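Long-range contacts in oxidoreductase (Listeria innocua, PDB 3E18), which binds NAD in a Rossmann-fold domain and probably acts as a dehydrogenase of the GFO/IDH/MocA family on a substrate not yet known: residues D128-I134 with I250-L255; S197-S201 with G211-F215; L105-M109 with N325-Y329; G172-D176 with I335-F339. All coordinates share one frame; numbering follows the deposited sequence. Where two conformers were deposited one is given.

Interaction 1. Residues D128-I134 with I250-L255; sequences DEDFLII and IHDWDL
The first turns of helix 129-140 lie against the chain that leaves strand 246-250 through a type I beta turn from Asp252 to Leu255, and the backbones come nearest where the CA atoms of Asp130 and Leu255 stand 6.2 Å apart. Leu255 faces the helix and divides its two methyls: CD1 rests on Asp130 CB at 3.8 Å, while CD2 lies against the carboxylate end of Glu129, 3.5 Å from CD, with the stem of that glutamate alongside. Leu255 CG also meets Ile133 CD1 at 3.9 Å. Deeper in, Ile250 reaches the helix with CD1, which ends 3.5 Å from the carbonyl O of Asp130 and 3.7 Å from Ile134 CD1, the two isoleucines overlapping at their ends as they run in opposing directions. In the GFO/IDH/MocA fold this joins a helix packed on the large mixed sheet to a turn between two of its strands, and branched aliphatic residues suit the buried side. Toward the exposed Trp253 a carboxylate joins the contact. The buried Asp130 has CG between its backbone N and carbonyl carbon (chi1 59°), which swings the carboxylate to the Trp253 indole; OD1 lies in plane at the ring edge, 3.8 Å from CZ3, with the two planes 85° apart. The other oxygen, OD2, is held by a salt bridge to Arg238 and a hydrogen bond from Trp239.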
# COMPACT_ATOMS: atom_id res chain seq x y z
N ASP A 128 -5.45 -18.35 -13.84
CA ASP A 128 -6.39 -18.00 -12.76
C ASP A 128 -7.46 -17.03 -13.28
O ASP A 128 -7.15 -16.05 -13.95
CB ASP A 128 -5.66 -17.39 -11.56
CG ASP A 128 -5.19 -18.43 -10.56
OD1 ASP A 128 -5.31 -19.65 -10.81
OD2 ASP A 128 -4.68 -18.02 -9.48
N GLU A 129 -8.72 -17.33 -12.99
CA GLU A 129 -9.87 -16.56 -13.50
C GLU A 129 -9.87 -15.09 -13.05
O GLU A 129 -10.08 -14.18 -13.86
CB GLU A 129 -11.17 -17.25 -13.06
CG GLU A 129 -12.34 -16.94 -13.98
CD GLU A 129 -13.59 -17.77 -13.69
OE1 GLU A 129 -13.50 -18.84 -13.03
OE2 GLU A 129 -14.68 -17.34 -14.13
N ASP A 130 -9.59 -14.86 -11.77
CA ASP A 130 -9.44 -13.49 -11.25
C ASP A 130 -8.38 -12.69 -12.01
O ASP A 130 -8.59 -11.53 -12.34
CB ASP A 130 -9.10 -13.52 -9.76
CG ASP A 130 -7.81 -14.27 -9.47
OD1 ASP A 130 -7.73 -15.48 -9.78
OD2 ASP A 130 -6.90 -13.65 -8.91
N PHE A 131 -7.24 -13.33 -12.30
CA PHE A 131 -6.17 -12.66 -13.04
C PHE A 131 -6.59 -12.38 -14.48
O PHE A 131 -6.25 -11.33 -15.04
CB PHE A 131 -4.87 -13.50 -12.99
CG PHE A 131 -3.84 -13.05 -13.99
CD1 PHE A 131 -3.24 -11.80 -13.87
CD2 PHE A 131 -3.50 -13.87 -15.06
CE1 PHE A 131 -2.31 -11.34 -14.82
CE2 PHE A 131 -2.55 -13.41 -16.03
CZ PHE A 131 -1.96 -12.16 -15.89
N LEU A 132 -7.31 -13.31 -15.09
CA LEU A 132 -7.76 -13.14 -16.47
C LEU A 132 -8.83 -12.05 -16.63
O LEU A 132 -8.89 -11.38 -17.67
CB LEU A 132 -8.20 -14.48 -17.09
CG LEU A 132 -7.06 -15.50 -17.31
CD1 LEU A 132 -7.59 -16.82 -17.85
CD2 LEU A 132 -5.95 -14.95 -18.22
N ILE A 133 -9.62 -11.83 -15.58
CA ILE A 133 -10.49 -10.63 -15.48
C ILE A 133 -9.67 -9.34 -15.54
O ILE A 133 -9.99 -8.44 -16.32
CB ILE A 133 -11.39 -10.66 -14.23
CG1 ILE A 133 -12.42 -11.79 -14.35
CG2 ILE A 133 -12.13 -9.33 -14.02
CD1 ILE A 133 -13.15 -12.10 -13.07
N ILE A 134 -8.58 -9.26 -14.76
CA ILE A 134 -7.69 -8.09 -14.79
C ILE A 134 -7.03 -7.92 -16.17
O ILE A 134 -6.87 -6.79 -16.68
CB ILE A 134 -6.59 -8.18 -13.66
CG1 ILE A 134 -7.25 -8.36 -12.28
CG2 ILE A 134 -5.71 -6.95 -13.64
CD1 ILE A 134 -8.14 -7.19 -11.84
N ILE A 250 -11.46 -6.73 -7.09
CA ILE A 250 -11.87 -8.12 -6.98
C ILE A 250 -11.61 -8.51 -5.53
O ILE A 250 -10.47 -8.53 -5.08
CB ILE A 250 -11.14 -9.07 -7.97
CG1 ILE A 250 -11.26 -8.57 -9.41
CG2 ILE A 250 -11.73 -10.47 -7.89
CD1 ILE A 250 -10.63 -9.47 -10.45
N HIS A 251 -12.66 -8.77 -4.78
CA HIS A 251 -12.51 -9.00 -3.34
C HIS A 251 -11.75 -10.27 -3.00
O HIS A 251 -10.84 -10.26 -2.17
CB HIS A 251 -13.88 -9.03 -2.67
CG HIS A 251 -14.59 -7.72 -2.72
ND1 HIS A 251 -14.25 -6.66 -1.92
CD2 HIS A 251 -15.63 -7.31 -3.48
CE1 HIS A 251 -15.05 -5.64 -2.19
NE2 HIS A 251 -15.89 -6.00 -3.13
N ASP A 252 -12.13 -11.36 -3.66
CA ASP A 252 -11.80 -12.69 -3.19
C ASP A 252 -11.78 -13.67 -4.38
O ASP A 252 -12.07 -13.28 -5.52
CB ASP A 252 -12.87 -13.10 -2.15
CG ASP A 252 -12.52 -14.36 -1.41
OD1 ASP A 252 -13.35 -15.31 -1.45
OD2 ASP A 252 -11.43 -14.42 -0.79
N TRP A 253 -11.43 -14.93 -4.10
CA TRP A 253 -11.43 -16.02 -5.08
C TRP A 253 -12.81 -16.32 -5.68
O TRP A 253 -12.90 -16.91 -6.76
CB TRP A 253 -10.86 -17.31 -4.46
CG TRP A 253 -9.48 -17.17 -3.88
CD1 TRP A 253 -9.13 -17.28 -2.56
CD2 TRP A 253 -8.27 -16.89 -4.59
NE1 TRP A 253 -7.77 -17.09 -2.41
CE2 TRP A 253 -7.22 -16.85 -3.64
CE3 TRP A 253 -7.96 -16.67 -5.94
CZ2 TRP A 253 -5.90 -16.59 -3.99
CZ3 TRP A 253 -6.64 -16.42 -6.29
CH2 TRP A 253 -5.63 -16.38 -5.33
N ASP A 254 -13.87 -15.92 -4.99
CA ASP A 254 -15.23 -16.07 -5.52
C ASP A 254 -15.56 -15.08 -6.66
O ASP A 254 -16.64 -15.15 -7.24
CB ASP A 254 -16.27 -16.01 -4.38
CG ASP A 254 -16.34 -14.64 -3.69
OD1 ASP A 254 -15.54 -13.73 -4.00
OD2 ASP A 254 -17.23 -14.48 -2.82
N LEU A 255 -14.64 -14.16 -6.94
CA LEU A 255 -14.74 -13.21 -8.08
C LEU A 255 -15.77 -12.08 -7.88
O LEU A 255 -16.17 -11.43 -8.85
CB LEU A 255 -14.99 -13.94 -9.40
CG LEU A 255 -13.87 -14.61 -10.22
CD1 LEU A 255 -12.60 -14.97 -9.44
CD2 LEU A 255 -14.42 -15.80 -10.95

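Interaction 2. Residues S197-S201 with G211-F215; sequences SANLS and GFVTF
An antiparallel beta hairpin pairs strand 193-201 with strand 211-218 in the large mixed sheet of the GFO/IDH/MocA C-terminal domain; the two short segments run at 169° to each other. Ser197 with Phe215 and Asn199 with Val213 are hydrogen-bonded pairs. The bonds of the second pair are nearly straight (162° and 159° at the hydrogen): Asn199 N to Val213 O and Val213 N to Asn199 O are both 3.0 Å. Between these two hydrogen-bonded pairs lies the non-hydrogen-bonded pair Ala198 and Thr214, their CB atoms 4.0 Å apart; Ala198, with nothing beyond CB, leaves room for Ile338 of helix 325-344, which packs on both residues. Leu200 and Phe212 share that face, Leu200 CD2 touching Phe212 CB at 3.8 Å, and both lean on Val174 of helix 173-188, as befits apolar residues beneath helices. The reverse face carries Ser197, Val213 and Phe215, and there Ser197 packs on Ser197 of the second subunit. The branch at Thr214 CB puts OG1 within reach of the neighbouring strand, where it donates to Ser197 O at 2.9 Å. That oxygen also accepts from Phe215 N at 3.0 Å, the two donors arriving from opposite faces of the carbonyl plane.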
# COMPACT_ATOMS: atom_id res chain seq x y z
N SER A 197 11.21 -1.69 -4.21
CA SER A 197 11.52 -1.60 -2.79
C SER A 197 10.69 -2.73 -2.18
O SER A 197 9.70 -3.13 -2.77
CB SER A 197 11.07 -0.25 -2.23
OG SER A 197 9.67 -0.07 -2.29
N ALA A 198 11.12 -3.25 -1.06
CA ALA A 198 10.41 -4.38 -0.43
C ALA A 198 10.71 -4.44 1.03
O ALA A 198 11.73 -3.94 1.49
CB ALA A 198 10.81 -5.72 -1.10
N ASN A 199 9.79 -5.07 1.76
CA ASN A 199 10.01 -5.36 3.16
C ASN A 199 9.41 -6.72 3.40
O ASN A 199 8.38 -7.06 2.83
CB ASN A 199 9.43 -4.24 4.07
CG ASN A 199 8.62 -4.80 5.25
OD1 ASN A 199 9.17 -5.30 6.25
ND2 ASN A 199 7.29 -4.67 5.15
N LEU A 200 10.11 -7.52 4.19
CA LEU A 200 9.67 -8.89 4.47
C LEU A 200 9.08 -8.98 5.86
O LEU A 200 9.46 -8.23 6.77
CB LEU A 200 10.85 -9.87 4.36
CG LEU A 200 11.70 -9.92 3.09
CD1 LEU A 200 12.89 -10.88 3.25
CD2 LEU A 200 10.87 -10.30 1.89
N SER A 201 8.16 -9.91 6.05
CA SER A 201 7.62 -10.15 7.38
C SER A 201 8.26 -11.36 8.03
O SER A 201 8.35 -12.42 7.41
CB SER A 201 6.11 -10.35 7.30
OG SER A 201 5.61 -10.79 8.55
N GLY A 211 5.74 -13.43 4.86
CA GLY A 211 4.99 -12.52 4.05
C GLY A 211 5.91 -11.44 3.55
O GLY A 211 7.04 -11.32 4.01
N PHE A 212 5.41 -10.62 2.65
CA PHE A 212 6.18 -9.49 2.12
C PHE A 212 5.27 -8.45 1.51
O PHE A 212 4.08 -8.70 1.30
CB PHE A 212 7.20 -9.97 1.09
CG PHE A 212 6.59 -10.46 -0.20
CD1 PHE A 212 6.54 -9.63 -1.31
CD2 PHE A 212 6.06 -11.75 -0.30
CE1 PHE A 212 5.97 -10.06 -2.50
CE2 PHE A 212 5.50 -12.18 -1.49
CZ PHE A 212 5.46 -11.33 -2.59
N VAL A 213 5.86 -7.30 1.18
CA VAL A 213 5.20 -6.35 0.34
C VAL A 213 6.31 -5.77 -0.53
O VAL A 213 7.44 -5.66 -0.08
CB VAL A 213 4.44 -5.25 1.16
CG1 VAL A 213 5.31 -4.70 2.29
CG2 VAL A 213 3.93 -4.13 0.26
N THR A 214 5.99 -5.47 -1.77
CA THR A 214 6.94 -4.83 -2.66
C THR A 214 6.25 -3.75 -3.49
O THR A 214 5.09 -3.89 -3.84
CB THR A 214 7.68 -5.88 -3.54
OG1 THR A 214 8.53 -5.22 -4.48
CG2 THR A 214 6.71 -6.78 -4.28
N PHE A 215 6.96 -2.66 -3.81
CA PHE A 215 6.39 -1.64 -4.65
C PHE A 215 7.30 -1.57 -5.85
O PHE A 215 8.50 -1.32 -5.72
CB PHE A 215 6.33 -0.27 -3.92
CG PHE A 215 5.43 0.75 -4.60
CD1 PHE A 215 4.10 0.88 -4.24
CD2 PHE A 215 5.93 1.61 -5.60
CE1 PHE A 215 3.25 1.82 -4.85
CE2 PHE A 215 5.10 2.54 -6.21
CZ PHE A 215 3.75 2.65 -5.83

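Interaction 3. Residues L105-M109 with N325-Y329; sequences LLAIM and NEEVY
Leu105 reaches across to helix 325-344 and can be followed outward from CB. A first torsion of 169° sets CG anti to the backbone N; the chain leads away from its own helix, and the branch at CG carries CD2 into the facing turn. There the methyl lies 3.5 Å from Tyr329 N and 3.8 Å from the carbonyl O of Asn325, two backbone atoms that already bond to each other within their helix. On its flanks CD2 meets Val328 CG1 at 3.8 Å and Tyr329 CB at 4.0 Å. Leucine suits this place because its apolar methyl can rest on a backbone whose N and O are already paired, between Val328 and Tyr329. The short helical segments run antiparallel, 166° between their directions, with axes 10.7 Å apart. Helix 102-115 belongs to the NAD-binding Rossmann fold, so helix 325-344 packs here on the nucleotide-binding domain. One turn along, Met109 lies alongside Asn325, with SD 3.9 Å from Asn325 CB; the flexible thioether bends at its third torsion, while the asparagine amide turns to another partner, ND2 donating to the carbonyl O of Phe119 on the edge strand of the Rossmann sheet. At the other end Leu106 lays CD1 over one face of the Tyr329 ring, toward its rim, in a CH-pi contact 3.9 Å from the ring centroid and 23° off its normal.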
# COMPACT_ATOMS: atom_id res chain seq x y z
N LEU A 105 18.81 -20.86 -13.65
CA LEU A 105 17.88 -21.11 -14.74
C LEU A 105 18.59 -20.89 -16.06
O LEU A 105 18.35 -21.60 -17.03
CB LEU A 105 16.62 -20.23 -14.63
CG LEU A 105 15.68 -20.21 -15.85
CD1 LEU A 105 15.12 -21.62 -16.16
CD2 LEU A 105 14.55 -19.22 -15.69
N LEU A 106 19.48 -19.91 -16.09
CA LEU A 106 20.26 -19.64 -17.30
C LEU A 106 21.09 -20.88 -17.68
O LEU A 106 21.20 -21.22 -18.86
CB LEU A 106 21.16 -18.43 -17.08
CG LEU A 106 21.15 -17.18 -17.95
CD1 LEU A 106 19.75 -16.80 -18.45
CD2 LEU A 106 21.75 -16.04 -17.15
N ALA A 107 21.63 -21.56 -16.66
CA ALA A 107 22.33 -22.83 -16.87
C ALA A 107 21.44 -23.91 -17.48
O ALA A 107 21.84 -24.58 -18.42
CB ALA A 107 22.96 -23.32 -15.58
N ILE A 108 20.23 -24.08 -16.92
CA ILE A 108 19.25 -25.02 -17.44
C ILE A 108 18.84 -24.70 -18.88
O ILE A 108 18.81 -25.60 -19.72
CB ILE A 108 18.00 -25.07 -16.56
CG1 ILE A 108 18.37 -25.64 -15.19
CG2 ILE A 108 16.91 -25.90 -17.22
CD1 ILE A 108 17.20 -25.64 -14.21
N MET A 109 18.57 -23.42 -19.15
CA MET A 109 18.26 -22.93 -20.49
C MET A 109 19.35 -23.28 -21.51
O MET A 109 19.05 -23.74 -22.63
CB MET A 109 18.00 -21.41 -20.47
CG MET A 109 16.63 -20.98 -19.89
SD MET A 109 16.45 -19.20 -19.53
CE MET A 109 16.68 -18.48 -21.15
N ASN A 325 10.65 -19.09 -21.08
CA ASN A 325 11.73 -19.19 -20.10
C ASN A 325 12.37 -17.85 -19.78
O ASN A 325 12.75 -17.60 -18.64
CB ASN A 325 12.78 -20.21 -20.56
CG ASN A 325 12.30 -21.63 -20.42
OD1 ASN A 325 11.54 -21.95 -19.51
ND2 ASN A 325 12.76 -22.51 -21.31
N GLU A 326 12.46 -16.99 -20.78
CA GLU A 326 12.99 -15.64 -20.63
C GLU A 326 12.12 -14.79 -19.68
O GLU A 326 12.64 -13.95 -18.94
CB GLU A 326 13.16 -14.96 -21.99
CG GLU A 326 12.29 -15.52 -23.13
CD GLU A 326 12.85 -16.81 -23.75
OE1 GLU A 326 12.10 -17.81 -23.81
OE2 GLU A 326 14.02 -16.83 -24.17
N GLU A 327 10.81 -15.03 -19.71
CA GLU A 327 9.89 -14.39 -18.77
C GLU A 327 10.15 -14.90 -17.36
O GLU A 327 10.19 -14.13 -16.41
CB GLU A 327 8.43 -14.69 -19.13
CG GLU A 327 7.96 -14.16 -20.46
CD GLU A 327 6.59 -14.69 -20.87
OE1 GLU A 327 6.10 -15.69 -20.31
OE2 GLU A 327 5.98 -14.09 -21.76
N VAL A 328 10.33 -16.22 -17.24
CA VAL A 328 10.58 -16.88 -15.97
C VAL A 328 11.89 -16.37 -15.33
O VAL A 328 11.95 -16.14 -14.11
CB VAL A 328 10.52 -18.43 -16.13
CG1 VAL A 328 10.84 -19.16 -14.85
CG2 VAL A 328 9.14 -18.85 -16.60
N TYR A 329 12.89 -16.14 -16.20
CA TYR A 329 14.18 -15.52 -15.85
C TYR A 329 14.02 -14.12 -15.25
O TYR A 329 14.60 -13.82 -14.20
CB TYR A 329 15.10 -15.47 -17.09
CG TYR A 329 16.42 -14.76 -16.86
CD1 TYR A 329 17.39 -15.30 -16.01
CD2 TYR A 329 16.70 -13.53 -17.48
CE1 TYR A 329 18.60 -14.66 -15.78
CE2 TYR A 329 17.92 -12.88 -17.27
CZ TYR A 329 18.86 -13.45 -16.42
OH TYR A 329 20.06 -12.83 -16.18

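Interaction 4. Residues G172-D176 with I335-F339; sequences GMVLD and IEAIF
Val174 meets helix 325-344 with all three of its side-chain carbons. Its first torsion (chi1 175°, CG1 anti to the backbone N) sets CB and both methyls against the CZ end of the Phe339 ring: CB lies 3.7 Å from CZ, CG1 3.8 Å from the same CZ, and CG2 4.1 Å from CE1. A valine, branched right at CB, makes such a broad short-range contact without a long stem. CG1 also touches Ile335 CG2 at 3.9 Å. Leu175 starts out beside this contact and turns in: CG stands beside the backbone N (chi1 -72°), and an extended second torsion then brings CD2 within 4.0 Å of Ile335 CG2. That single isoleucine methyl therefore serves both residues. Leu175 CG comes to the edge of the Phe339 ring, near its plane, 4.2 Å from CE2. Asp176, next in the chain, forms a salt bridge with Lys96, an NAD-binding residue. The contact is thus helix-on-helix packing within the GFO/IDH/MocA fold, where the start of helix 173-188 lies between strands 193-201 and 211-218 of the mixed sheet and the NAD site, the Leu175 side chain about 7 Å from the NAD.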
# COMPACT_ATOMS: atom_id res chain seq x y z
N GLY A 172 9.72 -19.95 2.47
CA GLY A 172 9.20 -18.58 2.58
C GLY A 172 8.19 -18.17 1.52
O GLY A 172 8.05 -18.83 0.49
N MET A 173 7.49 -17.06 1.78
CA MET A 173 6.37 -16.64 0.93
C MET A 173 6.74 -15.93 -0.38
O MET A 173 5.97 -15.99 -1.34
CB MET A 173 5.35 -15.82 1.73
CG MET A 173 4.45 -16.65 2.66
SD MET A 173 3.48 -18.00 1.88
CE MET A 173 4.32 -19.38 2.62
N VAL A 174 7.89 -15.25 -0.41
CA VAL A 174 8.35 -14.66 -1.68
C VAL A 174 8.49 -15.78 -2.73
O VAL A 174 7.98 -15.68 -3.85
CB VAL A 174 9.69 -13.91 -1.51
CG1 VAL A 174 10.21 -13.42 -2.85
CG2 VAL A 174 9.55 -12.72 -0.56
N LEU A 175 9.13 -16.87 -2.33
CA LEU A 175 9.38 -18.00 -3.22
C LEU A 175 8.15 -18.89 -3.45
O LEU A 175 8.07 -19.61 -4.43
CB LEU A 175 10.59 -18.79 -2.69
CG LEU A 175 11.92 -18.06 -2.89
CD1 LEU A 175 13.07 -18.79 -2.19
CD2 LEU A 175 12.21 -17.90 -4.36
N ASP A 176 7.18 -18.81 -2.55
CA ASP A 176 5.99 -19.64 -2.64
C ASP A 176 4.89 -18.93 -3.43
O ASP A 176 4.58 -19.31 -4.55
CB ASP A 176 5.52 -20.00 -1.23
CG ASP A 176 4.44 -21.07 -1.22
OD1 ASP A 176 4.01 -21.54 -2.30
OD2 ASP A 176 4.01 -21.44 -0.11
N ILE A 335 12.71 -11.39 -8.09
CA ILE A 335 12.80 -11.97 -6.75
C ILE A 335 14.15 -11.66 -6.07
O ILE A 335 14.20 -11.35 -4.87
CB ILE A 335 12.53 -13.48 -6.81
CG1 ILE A 335 11.03 -13.72 -7.05
CG2 ILE A 335 12.96 -14.17 -5.52
CD1 ILE A 335 10.68 -15.18 -7.44
N GLU A 336 15.23 -11.71 -6.85
CA GLU A 336 16.56 -11.35 -6.37
C GLU A 336 16.64 -9.87 -5.97
O GLU A 336 17.20 -9.55 -4.91
CB GLU A 336 17.62 -11.70 -7.42
CG GLU A 336 17.82 -13.20 -7.55
CD GLU A 336 18.70 -13.60 -8.71
OE1 GLU A 336 18.82 -12.84 -9.70
OE2 GLU A 336 19.28 -14.70 -8.63
N ALA A 337 16.07 -8.99 -6.80
CA ALA A 337 15.93 -7.56 -6.46
C ALA A 337 15.12 -7.33 -5.18
O ALA A 337 15.47 -6.48 -4.37
CB ALA A 337 15.31 -6.78 -7.60
N ILE A 338 14.07 -8.12 -5.00
CA ILE A 338 13.21 -7.98 -3.82
C ILE A 338 14.00 -8.33 -2.57
O ILE A 338 13.96 -7.59 -1.58
CB ILE A 338 11.93 -8.85 -3.96
CG1 ILE A 338 10.93 -8.14 -4.86
CG2 ILE A 338 11.30 -9.18 -2.60
CD1 ILE A 338 9.79 -9.02 -5.35
N PHE A 339 14.72 -9.45 -2.61
CA PHE A 339 15.49 -9.90 -1.46
C PHE A 339 16.60 -8.92 -1.10
O PHE A 339 16.83 -8.63 0.08
CB PHE A 339 16.06 -11.28 -1.72
CG PHE A 339 15.09 -12.38 -1.45
CD1 PHE A 339 14.42 -12.42 -0.22
CD2 PHE A 339 14.84 -13.36 -2.38
CE1 PHE A 339 13.51 -13.43 0.05
CE2 PHE A 339 13.93 -14.40 -2.10
CZ PHE A 339 13.28 -14.42 -0.89

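Interactions 3 and 4 share helix 325-344, their centres about 17 Å apart: its start meets the Rossmann domain, and its later turns meet helix 173-188. Interactions 2 and 4 touch, with centres about 9 Å apart, because the hairpin of interaction 2 presents Leu200 and Phe212 to Val174; interaction 3 is linked to them only through the shared helix. Interaction 1 stands apart, its centre about 22 to 28 Å from those of the others, at the turn between strands 246-250 and 257-262 of the same mixed sheet. Along the chain the segments run 105-109, 128-134, 172-176, 197-201, 211-215, 250-255, 325-329 and 335-339, so interactions 3 and 4 cross. The late helix 325-344 contacts both domains.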